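Local coordinates for 3'-5'-exonuclease (Saccharomyces cerevisiae, PDB 3E2V), which probably acts as a magnesium-dependent nuclease, cutting double-stranded DNA without obvious specificity and also trimming it from the 3' to the 5' end, at residues 302-307 and 357-362; 44-49 and 350-355; 52-57 and 80-85; 20-25 and 66-71; 254-259 and 278-283. One frame throughout, in Å; residues are numbered along the deposited sequence.

Contact 1 of 5, residues 302-307 and 357-362. With MG (magnesium ion), chain E.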
# COMPACT_ATOMS: atom_id res chain seq x y z
N THR A 302 3.02 -2.33 7.80
CA THR A 302 2.07 -2.88 8.78
C THR A 302 0.70 -3.18 8.19
O THR A 302 -0.00 -4.09 8.66
CB THR A 302 1.84 -1.95 10.00
OG1 THR A 302 1.32 -0.68 9.57
CG2 THR A 302 3.10 -1.78 10.84
N ASP A 303 0.29 -2.42 7.17
CA ASP A 303 -1.11 -2.43 6.70
C ASP A 303 -2.07 -1.98 7.80
O ASP A 303 -3.28 -2.25 7.72
CB ASP A 303 -1.53 -3.80 6.11
CG ASP A 303 -2.62 -3.67 5.07
OD1 ASP A 303 -2.57 -2.69 4.29
OD2 ASP A 303 -3.51 -4.54 5.03
N ALA A 304 -1.55 -1.26 8.79
CA ALA A 304 -2.40 -0.80 9.91
C ALA A 304 -3.64 -0.07 9.33
O ALA A 304 -3.52 0.71 8.37
CB ALA A 304 -1.63 0.09 10.81
N PRO A 305 -4.83 -0.30 9.89
CA PRO A 305 -5.12 -1.00 11.14
C PRO A 305 -5.26 -2.52 11.03
O PRO A 305 -5.62 -3.16 12.02
CB PRO A 305 -6.47 -0.41 11.54
CG PRO A 305 -7.17 -0.26 10.21
CD PRO A 305 -6.06 0.23 9.25
N TRP A 306 -5.02 -3.07 9.84
CA TRP A 306 -5.13 -4.50 9.57
C TRP A 306 -3.83 -5.23 9.88
O TRP A 306 -2.82 -4.60 10.22
CB TRP A 306 -5.47 -4.71 8.09
CG TRP A 306 -6.54 -3.76 7.63
CD1 TRP A 306 -6.41 -2.74 6.72
CD2 TRP A 306 -7.90 -3.73 8.08
NE1 TRP A 306 -7.61 -2.09 6.57
CE2 TRP A 306 -8.54 -2.67 7.39
CE3 TRP A 306 -8.64 -4.50 8.99
CZ2 TRP A 306 -9.89 -2.35 7.60
CZ3 TRP A 306 -9.99 -4.19 9.19
CH2 TRP A 306 -10.60 -3.12 8.49
N CYS A 307 -3.88 -6.56 9.80
CA CYS A 307 -2.68 -7.40 9.82
C CYS A 307 -1.90 -7.43 11.13
O CYS A 307 -0.67 -7.59 11.14
CB CYS A 307 -1.77 -7.06 8.63
SG CYS A 307 -2.58 -7.31 7.01
N ASN A 357 -4.43 -2.51 14.62
CA ASN A 357 -2.99 -2.47 14.40
C ASN A 357 -2.50 -1.03 14.18
O ASN A 357 -3.29 -0.15 13.82
CB ASN A 357 -2.60 -3.40 13.26
CG ASN A 357 -1.13 -3.75 13.27
OD1 ASN A 357 -0.44 -3.60 14.29
ND2 ASN A 357 -0.63 -4.20 12.12
N GLU A 358 -1.21 -0.79 14.41
CA GLU A 358 -0.64 0.54 14.27
C GLU A 358 0.73 0.51 13.62
O GLU A 358 1.42 -0.52 13.69
CB GLU A 358 -0.50 1.22 15.63
CG GLU A 358 -1.81 1.40 16.39
CD GLU A 358 -1.69 2.39 17.54
OE1 GLU A 358 -0.59 2.92 17.77
OE2 GLU A 358 -2.71 2.63 18.23
N PRO A 359 1.15 1.64 13.02
CA PRO A 359 2.51 1.69 12.44
C PRO A 359 3.63 1.48 13.47
O PRO A 359 4.74 1.07 13.08
CB PRO A 359 2.58 3.10 11.82
CG PRO A 359 1.49 3.89 12.50
CD PRO A 359 0.39 2.89 12.79
N CYS A 360 3.38 1.71 14.76
CA CYS A 360 4.43 1.44 15.75
C CYS A 360 4.78 -0.03 15.85
O CYS A 360 5.75 -0.40 16.54
CB CYS A 360 4.09 1.97 17.15
SG CYS A 360 2.67 1.18 17.96
N ASN A 361 4.02 -0.88 15.17
CA ASN A 361 4.29 -2.31 15.16
C ASN A 361 5.18 -2.76 14.00
O ASN A 361 5.35 -3.96 13.78
CB ASN A 361 2.98 -3.09 15.22
CG ASN A 361 2.33 -3.01 16.59
OD1 ASN A 361 2.98 -2.62 17.56
ND2 ASN A 361 1.05 -3.32 16.67
N MET A 362 5.78 -1.81 13.30
CA MET A 362 6.81 -2.13 12.30
C MET A 362 7.89 -3.04 12.87
O MET A 362 8.32 -3.99 12.22
CB MET A 362 7.43 -0.83 11.77
CG MET A 362 6.57 -0.19 10.67
SD MET A 362 6.46 -1.13 9.05
CE MET A 362 8.13 -0.70 8.40
MG MG E . -3.43 -2.86 2.22
O HOH W 1 1.27 -5.98 10.12
O HOH W 2 -5.29 -2.65 3.09
O HOH W 3 -3.75 -4.85 2.26
O HOH W 4 -3.47 -0.82 2.00
O HOH W 5 -4.56 -3.27 -0.07
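Asn357 reaches into the turn 302-307, which follows the last strand (298-300) of the TIM-barrel sheet and carries the metal ligand Asp303. The backbone N of Asn357 donates to Pro305 O at 2.9 Å, rising above the carbonyl plane. With CG anti to that N (chi1 -162°), the side chain carries its amide towards Trp306 O. CB rests on two carbonyl oxygens, Pro305 O and Trp306 O, each 3.3 Å from it. Past CG the amide divides its work. ND2 donates to Trp306 O at 2.9 Å, with the acceptor almost in the amide plane; OD1 accepts from Asn361 ND2 at 2.8 Å, nearly along the C=O axis, and weakly from Glu358 N. Bonds at both ends of the amide fix its rotation, and an alanine in place of Asn357 would probably deprive Trp306 O of this donor and Asn361 ND2, which also bonds a glycerol, of its protein acceptor, leaving the loop less firmly held. Ala304 CB packs on Asn357 O, and Thr302 CG2 touches Glu358 O and Met362 N; Thr302 OG1 closes an ST turn with Ala304 N and bonds Asp16. Asp303 CB points away from 357-362, and OD1 binds magnesium at 2.2 Å, in a shell completed by His253 and four waters. A further water donates to both Thr302 O and Cys307 O, 2.7 Å from each, and weakly accepts from Asn357 ND2.

Contact 2 of 5, residues 44-49 and 350-355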
# COMPACT_ATOMS: atom_id res chain seq x y z
N LEU A 44 0.80 8.64 15.72
CA LEU A 44 2.06 8.97 15.06
C LEU A 44 3.18 9.16 16.07
O LEU A 44 4.31 8.77 15.80
CB LEU A 44 1.88 10.19 14.14
CG LEU A 44 0.96 9.94 12.93
CD1 LEU A 44 0.52 11.25 12.27
CD2 LEU A 44 1.57 8.99 11.88
N GLU A 45 2.85 9.72 17.23
CA GLU A 45 3.81 9.82 18.34
C GLU A 45 4.28 8.44 18.81
O GLU A 45 5.48 8.24 19.07
CB GLU A 45 3.21 10.66 19.49
CG GLU A 45 2.99 12.11 19.07
CD GLU A 45 2.22 12.96 20.08
OE1 GLU A 45 1.69 12.43 21.08
OE2 GLU A 45 2.17 14.19 19.85
N ARG A 46 3.36 7.48 18.92
CA ARG A 46 3.72 6.11 19.29
C ARG A 46 4.67 5.51 18.25
O ARG A 46 5.66 4.86 18.60
CB ARG A 46 2.49 5.21 19.44
CG ARG A 46 1.66 5.54 20.67
CD ARG A 46 0.59 4.51 20.89
NE ARG A 46 -0.54 4.57 19.94
CZ ARG A 46 -1.57 5.40 20.05
NH1 ARG A 46 -1.60 6.34 21.01
NH2 ARG A 46 -2.57 5.32 19.17
N ALA A 47 4.35 5.71 16.97
CA ALA A 47 5.20 5.18 15.91
C ALA A 47 6.62 5.78 15.96
O ALA A 47 7.61 5.06 15.83
CB ALA A 47 4.54 5.42 14.54
N ALA A 48 6.70 7.09 16.17
CA ALA A 48 8.01 7.79 16.22
C ALA A 48 8.84 7.27 17.40
O ALA A 48 10.06 7.07 17.29
CB ALA A 48 7.81 9.28 16.33
N GLN A 49 8.16 7.02 18.51
CA GLN A 49 8.82 6.49 19.70
C GLN A 49 9.37 5.09 19.45
O GLN A 49 10.38 4.69 20.05
CB GLN A 49 7.85 6.49 20.89
CG GLN A 49 8.52 6.12 22.21
CD GLN A 49 7.65 6.42 23.41
OE1 GLN A 49 7.00 7.47 23.49
NE2 GLN A 49 7.65 5.50 24.36
N LEU A 350 0.56 7.06 26.47
CA LEU A 350 0.00 6.69 25.18
C LEU A 350 -0.58 5.29 25.21
O LEU A 350 0.03 4.35 25.73
CB LEU A 350 1.11 6.78 24.12
CG LEU A 350 1.67 8.18 23.86
CD1 LEU A 350 2.98 8.10 23.06
CD2 LEU A 350 0.67 9.11 23.17
N TYR A 351 -1.78 5.15 24.64
CA TYR A 351 -2.53 3.89 24.68
C TYR A 351 -2.97 3.46 23.29
O TYR A 351 -3.30 4.31 22.47
CB TYR A 351 -3.80 4.05 25.51
CG TYR A 351 -3.59 4.11 27.01
CD1 TYR A 351 -3.81 2.99 27.79
CD2 TYR A 351 -3.21 5.30 27.63
CE1 TYR A 351 -3.63 3.04 29.17
CE2 TYR A 351 -3.02 5.36 29.01
CZ TYR A 351 -3.24 4.22 29.76
OH TYR A 351 -3.07 4.26 31.13
N MET A 352 -2.99 2.14 23.07
CA MET A 352 -3.46 1.51 21.84
C MET A 352 -4.85 0.92 22.05
O MET A 352 -5.32 0.83 23.20
CB MET A 352 -2.51 0.39 21.38
CG MET A 352 -1.05 0.85 21.24
SD MET A 352 0.20 -0.44 20.81
CE MET A 352 -0.18 -0.69 19.07
N VAL A 353 -5.49 0.56 20.95
CA VAL A 353 -6.82 -0.05 20.99
C VAL A 353 -6.70 -1.52 20.60
O VAL A 353 -6.15 -1.84 19.54
CB VAL A 353 -7.79 0.69 20.05
CG1 VAL A 353 -9.12 -0.09 19.96
CG2 VAL A 353 -8.00 2.13 20.50
N LYS A 354 -7.20 -2.41 21.46
CA LYS A 354 -7.13 -3.85 21.20
C LYS A 354 -7.77 -4.16 19.85
O LYS A 354 -8.88 -3.69 19.57
CB LYS A 354 -7.82 -4.65 22.32
CG LYS A 354 -7.16 -4.47 23.68
CD LYS A 354 -7.83 -5.31 24.76
CE LYS A 354 -7.13 -5.15 26.11
NZ LYS A 354 -5.71 -5.62 26.11
N GLY A 355 -7.06 -4.92 19.02
CA GLY A 355 -7.57 -5.30 17.71
C GLY A 355 -7.27 -4.32 16.58
O GLY A 355 -7.50 -4.66 15.42
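Arg46 lies against three consecutive residues of the segment 350-355, and each meets a different portion of its side chain. Nearest the helix, the methylene CG touches Leu350 CB at 3.7 Å and, just as closely, Leu350 CD1. Farther out, NE approaches Met352 CG at 4.0 Å, obliquely to the guanidinium plane. The flat group itself has Tyr351 O over one face, toward its rim: NH1 and Tyr351 O are 3.0 Å apart, yet the oxygen stands above the plane instead of in line with an N-H, so the pair is no hydrogen bond and any attraction is probably a looser electrostatic one. The bend at the third torsion (chi3 -73°) turns the guanidinium to offer this face. On the helix's flank, Leu350 spreads its two methyls: CD2 lies 4.1 Å from Glu45 OE1, while CD1 lies 4.1 Å from Gln49 OE1, one helical turn on.

Acidic residues beyond the two segments bind the arginine's nitrogens: Glu358 forms a salt bridge with NE and Asp39 one with NH2, which is likely to hold the guanidinium in its orientation. Arg356 brings a like charge close to NH2, but it shares Glu358 as a counter-ion, which would soften the repulsion.

Helix 40-49 is an outer helix of the TIM barrel and leads directly into strand 52-57. Strand 351-353, in contrast, belongs to a small two-stranded parallel sheet, bonded through Met352 to Lys334 and Val336 of strand 334-336, that lies beyond the barrel's eighth strand in the chain.

Contact 3 of 5, residues 52-57 and 80-85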
# COMPACT_ATOMS: atom_id res chain seq x y z
N VAL A 52 9.80 4.57 13.92
CA VAL A 52 9.24 4.78 12.59
C VAL A 52 9.49 6.22 12.19
O VAL A 52 9.03 7.16 12.86
CB VAL A 52 7.74 4.41 12.51
CG1 VAL A 52 7.27 4.39 11.04
CG2 VAL A 52 7.49 3.05 13.17
N LYS A 53 10.21 6.40 11.09
CA LYS A 53 10.60 7.72 10.64
C LYS A 53 9.68 8.26 9.56
O LYS A 53 9.42 9.46 9.50
CB LYS A 53 12.05 7.70 10.12
CG LYS A 53 13.05 7.12 11.10
CD LYS A 53 13.13 7.91 12.41
CE LYS A 53 14.05 7.20 13.38
NZ LYS A 53 14.13 7.94 14.67
N ASN A 54 9.23 7.39 8.66
CA ASN A 54 8.46 7.81 7.49
C ASN A 54 7.34 6.79 7.29
O ASN A 54 7.48 5.64 7.73
CB ASN A 54 9.31 7.75 6.21
CG ASN A 54 10.32 8.87 6.09
OD1 ASN A 54 10.36 9.55 5.05
ND2 ASN A 54 11.14 9.06 7.09
N ALA A 55 6.24 7.21 6.66
CA ALA A 55 5.22 6.25 6.26
C ALA A 55 4.56 6.71 4.99
O ALA A 55 4.50 7.91 4.71
CB ALA A 55 4.18 6.06 7.36
N LEU A 56 4.07 5.74 4.22
CA LEU A 56 3.33 6.02 3.00
C LEU A 56 1.86 5.75 3.28
O LEU A 56 1.47 4.62 3.62
CB LEU A 56 3.85 5.11 1.88
CG LEU A 56 3.24 5.32 0.49
CD1 LEU A 56 3.67 6.67 -0.09
CD2 LEU A 56 3.71 4.19 -0.44
N VAL A 57 1.04 6.80 3.15
CA VAL A 57 -0.40 6.72 3.39
C VAL A 57 -1.09 6.28 2.10
O VAL A 57 -0.90 6.89 1.07
CB VAL A 57 -0.95 8.08 3.88
CG1 VAL A 57 -2.47 8.07 4.06
CG2 VAL A 57 -0.27 8.47 5.19
N PRO A 80 5.29 13.68 13.97
CA PRO A 80 6.73 13.44 14.06
C PRO A 80 7.25 12.45 13.01
O PRO A 80 8.46 12.24 12.92
CB PRO A 80 6.88 12.88 15.48
CG PRO A 80 5.60 12.20 15.75
CD PRO A 80 4.54 12.98 15.03
N LEU A 81 6.34 11.83 12.24
CA LEU A 81 6.73 11.04 11.06
C LEU A 81 6.63 11.90 9.82
O LEU A 81 5.73 12.74 9.71
CB LEU A 81 5.80 9.84 10.86
CG LEU A 81 6.12 8.52 11.56
CD1 LEU A 81 6.07 8.63 13.07
CD2 LEU A 81 5.16 7.45 11.08
N LYS A 82 7.54 11.69 8.88
CA LYS A 82 7.37 12.29 7.57
C LYS A 82 6.38 11.41 6.80
O LYS A 82 6.63 10.21 6.60
CB LYS A 82 8.70 12.40 6.82
CG LYS A 82 8.58 13.04 5.45
CD LYS A 82 8.12 14.50 5.51
CE LYS A 82 7.85 15.06 4.13
NZ LYS A 82 6.88 16.20 4.18
N LEU A 83 5.25 12.00 6.41
CA LEU A 83 4.22 11.27 5.71
C LEU A 83 4.19 11.61 4.24
O LEU A 83 4.18 12.79 3.84
CB LEU A 83 2.86 11.56 6.31
CG LEU A 83 2.68 11.16 7.78
CD1 LEU A 83 1.32 11.60 8.28
CD2 LEU A 83 2.84 9.67 7.98
N TYR A 84 4.17 10.55 3.44
CA TYR A 84 3.92 10.63 2.01
C TYR A 84 2.62 9.91 1.70
O TYR A 84 2.05 9.27 2.57
CB TYR A 84 5.09 10.04 1.23
CG TYR A 84 6.39 10.73 1.57
CD1 TYR A 84 6.60 12.06 1.24
CD2 TYR A 84 7.40 10.06 2.25
CE1 TYR A 84 7.78 12.71 1.56
CE2 TYR A 84 8.59 10.70 2.58
CZ TYR A 84 8.78 12.02 2.24
OH TYR A 84 9.96 12.64 2.57
N HIS A 85 2.11 10.05 0.48
CA HIS A 85 0.89 9.31 0.13
C HIS A 85 0.86 8.89 -1.33
O HIS A 85 1.66 9.36 -2.17
CB HIS A 85 -0.35 10.14 0.45
CG HIS A 85 -0.50 11.32 -0.46
ND1 HIS A 85 -1.15 11.23 -1.66
CD2 HIS A 85 0.00 12.57 -0.38
CE1 HIS A 85 -1.10 12.41 -2.27
NE2 HIS A 85 -0.42 13.24 -1.51
O HOH W 6 9.78 9.73 13.47
O HOH W 7 10.76 11.38 10.81
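Residues 52-57 and 82-85 are the two parallel strands of a beta-alpha-beta unit of the TIM barrel, joined through helix 62-75 and paired directly from Asn54-Lys82 to Val57-His85. Hydrogen bonds alternate between them in the manner of parallel sheets. Lys82 N donates to Lys53 O at 3.0 Å, and Ala55 N returns a bond to Lys82 O at 3.0 Å. Next, Tyr84 N meets Ala55 O at 2.9 Å and is almost straight (175°), before Val57 N reaches Tyr84 O at 2.7 Å. Thus Lys82 and Tyr84 each use both backbone groups on the partner strand, whereas Asn54 and Leu56 both make backbone bonds to Asp16 of strand 14-16 on the other flank, Leu56 also to Leu19.

Ala55, Val57, Leu83 and His85 occupy one face, which helix 62-75 covers: Val57 packs on Ala68 and Val72, Leu83 on Val75. Across the strands, Ala55 CB touches Leu83 CD2 at 3.9 Å. Before the second strand begins, Leu81 sets its CD2 against Val52 CG1 at 3.7 Å, and helix 40-49 closes over this pair through Ala47.

The other face carries Asn54, Leu56, Lys82 and Tyr84. Here Leu56 CD1 lies 3.9 Å from Tyr84 CB, its CG swung anti to the backbone N (chi1 -176°), so that the branch leans over the neighbouring strand. Tyr15 borders the same face, touching both Asn54 and Tyr84. Between these two, Asn54 OD1 comes to the edge of the tyrosine ring, 3.2 Å from Tyr84 CE2, with amide and ring planes 38° apart.

Contact 4 of 5, residues 20-25 and 66-71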
# COMPACT_ATOMS: atom_id res chain seq x y z
N ASN A 20 -2.70 2.75 6.39
CA ASN A 20 -4.03 3.18 5.93
C ASN A 20 -4.59 4.23 6.87
O ASN A 20 -5.57 3.99 7.59
CB ASN A 20 -4.96 1.98 5.86
CG ASN A 20 -4.45 0.91 4.94
OD1 ASN A 20 -4.55 1.04 3.71
ND2 ASN A 20 -3.90 -0.17 5.52
N LEU A 21 -3.94 5.39 6.89
CA LEU A 21 -4.23 6.40 7.91
C LEU A 21 -5.62 7.02 7.80
O LEU A 21 -6.14 7.52 8.80
CB LEU A 21 -3.15 7.47 7.87
CG LEU A 21 -3.09 8.32 9.14
CD1 LEU A 21 -2.68 7.50 10.37
CD2 LEU A 21 -2.14 9.50 8.94
N THR A 22 -6.22 6.96 6.62
CA THR A 22 -7.60 7.43 6.49
C THR A 22 -8.65 6.46 7.03
O THR A 22 -9.84 6.78 7.01
CB THR A 22 -7.97 7.72 5.03
OG1 THR A 22 -7.96 6.49 4.28
CG2 THR A 22 -7.01 8.72 4.42
N ASP A 23 -8.24 5.26 7.48
CA ASP A 23 -9.22 4.29 7.91
C ASP A 23 -10.06 4.82 9.07
O ASP A 23 -9.52 5.46 9.96
CB ASP A 23 -8.57 2.98 8.32
CG ASP A 23 -9.59 1.90 8.52
OD1 ASP A 23 -9.94 1.24 7.53
OD2 ASP A 23 -10.10 1.78 9.64
N PRO A 24 -11.39 4.60 9.03
CA PRO A 24 -12.22 5.10 10.13
C PRO A 24 -11.79 4.72 11.55
O PRO A 24 -12.04 5.50 12.47
CB PRO A 24 -13.61 4.57 9.79
CG PRO A 24 -13.59 4.55 8.29
CD PRO A 24 -12.23 3.98 7.98
N MET A 25 -11.12 3.58 11.73
CA MET A 25 -10.69 3.19 13.09
C MET A 25 -9.71 4.22 13.69
O MET A 25 -9.72 4.47 14.90
CB MET A 25 -10.05 1.79 13.10
CG MET A 25 -11.04 0.65 12.94
SD MET A 25 -10.27 -1.01 13.28
CE MET A 25 -10.25 -1.64 11.63
N GLN A 66 -8.00 11.90 -2.33
CA GLN A 66 -8.21 13.27 -1.89
C GLN A 66 -8.22 13.38 -0.36
O GLN A 66 -7.60 14.29 0.20
CB GLN A 66 -9.50 13.82 -2.48
CG GLN A 66 -9.71 15.31 -2.23
CD GLN A 66 -8.66 16.18 -2.90
OE1 GLN A 66 -8.29 15.94 -4.06
NE2 GLN A 66 -8.18 17.20 -2.18
N SER A 67 -8.89 12.44 0.32
CA SER A 67 -8.83 12.37 1.79
C SER A 67 -7.39 12.23 2.30
O SER A 67 -7.02 12.87 3.29
CB SER A 67 -9.69 11.24 2.33
OG SER A 67 -11.05 11.51 2.06
N ALA A 68 -6.59 11.40 1.64
CA ALA A 68 -5.19 11.22 2.05
C ALA A 68 -4.37 12.49 1.85
O ALA A 68 -3.60 12.89 2.74
CB ALA A 68 -4.55 10.05 1.29
N ILE A 69 -4.54 13.15 0.70
CA ILE A 69 -3.92 14.46 0.46
C ILE A 69 -4.21 15.42 1.60
O ILE A 69 -3.30 16.05 2.12
CB ILE A 69 -4.41 15.07 -0.87
CG1 ILE A 69 -3.85 14.28 -2.06
CG2 ILE A 69 -3.99 16.53 -1.00
CD1 ILE A 69 -4.66 14.47 -3.34
N GLU A 70 -5.48 15.51 1.98
CA GLU A 70 -5.92 16.49 2.96
C GLU A 70 -5.47 16.11 4.35
O GLU A 70 -5.10 16.98 5.14
CB GLU A 70 -7.42 16.63 2.92
CG GLU A 70 -7.89 17.29 1.63
CD GLU A 70 -9.36 17.07 1.37
OE1 GLU A 70 -10.10 16.63 2.29
OE2 GLU A 70 -9.79 17.33 0.22
N LEU A 71 -5.50 14.82 4.67
CA LEU A 71 -5.07 14.37 5.99
C LEU A 71 -3.58 14.63 6.20
O LEU A 71 -3.16 15.12 7.25
CB LEU A 71 -5.43 12.89 6.20
CG LEU A 71 -5.05 12.28 7.55
CD1 LEU A 71 -5.70 13.05 8.71
CD2 LEU A 71 -5.48 10.81 7.58
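A type I beta turn from Asn20 to Asp23, closed by Asp23 N to Asn20 O at 3.0 Å, brings Leu21 and Thr22 up to residues 66-71 of helix 62-75, where the CA atoms of Thr22 and Ala68 lie 6.3 Å apart. From the helix a single methyl, Leu71 CD2, does much of the touching. It sits 3.6 Å from Leu21 O and 3.8 Å from Leu21 CG, the two leucine side chains crossing at about a right angle. Thr22 meets the helix with its methyl: a first torsion of 66° puts CG2 anti to the carbonyl carbon, 3.9 Å from Ala68 N, with Ser67 CB a little farther at 4.2 Å. The hydroxyl is used differently, for Thr22 OG1 is hydrogen-bonded to Glu64, one turn before Ala68 on helix 62-75.

In TIM-barrel terms, this joins the loop that follows the first strands to helix 62-75, the connection between strands 52-57 and 82-87; Leu83 of the latter also packs on Leu21. The start of the turn is tied to the metal site: Asn20 ND2 bonds both Ala304 O and OD1 of the magnesium ligand Asp303, a second-shell arrangement. Beyond the turn, Asp23 OD2 accepts from Met25 N at 2.9 Å, forming an Asx turn at the start of the short 3-10 segment. On the helix, Gln66 NE2 reaches Glu70 OE2 at 2.9 Å, the carboxylate oxygen lying close to the glutamine's amide plane.

Contact 5 of 5, residues 254-259 and 278-283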
# COMPACT_ATOMS: atom_id res chain seq x y z
N SER A 254 1.66 -5.88 0.37
CA SER A 254 0.89 -6.86 1.14
C SER A 254 0.84 -8.25 0.49
O SER A 254 -0.23 -8.82 0.28
CB SER A 254 -0.54 -6.32 1.37
OG SER A 254 -1.19 -7.09 2.38
N PHE A 255 2.02 -8.78 0.16
CA PHE A 255 2.10 -10.05 -0.53
C PHE A 255 1.77 -11.25 0.36
O PHE A 255 2.38 -11.43 1.42
CB PHE A 255 3.50 -10.25 -1.11
CG PHE A 255 3.64 -11.54 -1.85
CD1 PHE A 255 3.05 -11.69 -3.11
CD2 PHE A 255 4.31 -12.62 -1.29
CE1 PHE A 255 3.16 -12.89 -3.81
CE2 PHE A 255 4.41 -13.84 -2.00
CZ PHE A 255 3.84 -13.96 -3.25
N THR A 256 0.83 -12.09 -0.10
CA THR A 256 0.45 -13.29 0.66
C THR A 256 0.34 -14.53 -0.24
O THR A 256 -0.28 -15.53 0.15
CB THR A 256 -0.90 -13.10 1.39
OG1 THR A 256 -1.91 -12.88 0.41
CG2 THR A 256 -0.85 -11.92 2.37
N GLY A 257 0.94 -14.46 -1.42
CA GLY A 257 0.84 -15.53 -2.41
C GLY A 257 1.75 -16.72 -2.19
O GLY A 257 2.47 -16.84 -1.19
N SER A 258 1.71 -17.63 -3.15
CA SER A 258 2.47 -18.85 -3.07
C SER A 258 3.92 -18.66 -3.52
O SER A 258 4.27 -17.62 -4.08
CB SER A 258 1.80 -19.90 -3.96
OG SER A 258 1.99 -19.57 -5.33
N ALA A 259 4.75 -19.67 -3.29
CA ALA A 259 6.13 -19.67 -3.79
C ALA A 259 6.18 -19.54 -5.32
O ALA A 259 7.04 -18.84 -5.85
CB ALA A 259 6.87 -20.92 -3.34
N GLY A 278 2.15 -8.20 8.53
CA GLY A 278 1.74 -9.32 9.38
C GLY A 278 0.90 -10.34 8.66
O GLY A 278 0.98 -11.53 8.97
N CYS A 279 0.09 -9.91 7.69
CA CYS A 279 -0.72 -10.85 6.91
C CYS A 279 0.15 -11.78 6.04
O CYS A 279 -0.25 -12.92 5.75
CB CYS A 279 -1.76 -10.11 6.05
SG CYS A 279 -3.08 -9.32 7.00
N SER A 280 1.32 -11.29 5.63
CA SER A 280 2.30 -12.05 4.86
C SER A 280 3.00 -13.12 5.70
O SER A 280 3.84 -13.84 5.16
CB SER A 280 3.40 -11.11 4.37
OG SER A 280 2.86 -9.99 3.68
N LEU A 281 2.70 -13.19 7.01
CA LEU A 281 3.51 -13.99 7.97
C LEU A 281 2.63 -14.92 8.83
O LEU A 281 3.05 -15.39 9.91
CB LEU A 281 4.36 -13.05 8.86
CG LEU A 281 5.31 -12.07 8.15
CD1 LEU A 281 5.76 -10.99 9.13
CD2 LEU A 281 6.50 -12.82 7.56
N ARG A 282 1.40 -15.19 8.37
CA ARG A 282 0.41 -15.86 9.22
C ARG A 282 0.61 -17.36 9.36
O ARG A 282 0.40 -17.91 10.45
CB ARG A 282 -1.01 -15.56 8.74
CG ARG A 282 -1.46 -14.16 9.16
CD ARG A 282 -2.85 -13.85 8.68
NE ARG A 282 -2.87 -13.78 7.23
CZ ARG A 282 -3.84 -13.23 6.51
NH1 ARG A 282 -4.89 -12.69 7.11
NH2 ARG A 282 -3.74 -13.23 5.18
N THR A 283 0.98 -18.02 8.28
CA THR A 283 1.16 -19.48 8.31
C THR A 283 2.61 -19.89 8.08
O THR A 283 3.43 -19.09 7.61
CB THR A 283 0.33 -20.16 7.22
OG1 THR A 283 0.92 -19.86 5.94
CG2 THR A 283 -1.11 -19.69 7.24
O HOH W 8 3.94 -13.90 2.21
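Phe255 O is gripped from two sources: Ser280 OG donates to it at 2.7 Å, and a water, itself also donating to Ser280 O, reaches it at 3.0 Å. The serine places OG anti to its carbonyl carbon (chi1 -53°), bringing CB to 3.1 Å from Phe255 O as well, and the same hydroxyl bonds Asn277 N. Without the hydroxyl, as with an alanine at Ser280, Phe255 O would probably keep only the water of these two, Asn277 N would lose its mate, and this link between the two loops would be lost.

These loops follow the neighbouring strands 250-252 and 272-276, at the end of the TIM barrel where the metal lies. Ser254, next to the magnesium ligand His253, bonds Asn277 through OG. Thr256 turns its methyl to the other loop, CG2 lying 3.6 Å from Cys279 O and 4.2 Å from Arg282 NH2. Arg282 folds back over the short 3-10 turn: its NE makes a weak bond to Cys279 O at 3.1 Å, and Cys279 CB sits over the centre of the guanidinium face. Within the first loop, Gly257 N stands over the centre of the Phe255 ring, 3.4 Å above its plane.

In the fold
Contact 1 touches all the others. Glu358 OE1 forms a salt bridge with Arg46 NE of contact 2 at 2.7 Å, Cys307 SG is joined to Cys279 SG of contact 5 by a 2.1 Å disulfide, and Asp303 OD1 lies 3.1 Å from Asn20 ND2 of contact 4. Pro359 O packs on Val52 CG2 of contact 3 at 3.4 Å. Helix 62-75, which connects the strands of contact 3, carries one side of contact 4. The centres of contacts 4 and 5 lie 25 Å apart. Asn20 ND2 of contact 4 is 4.3 Å from magnesium; the nearest side-chain atoms of Ser254 (contact 5) and Leu56 (contact 3) are about 5 and 10 Å from it.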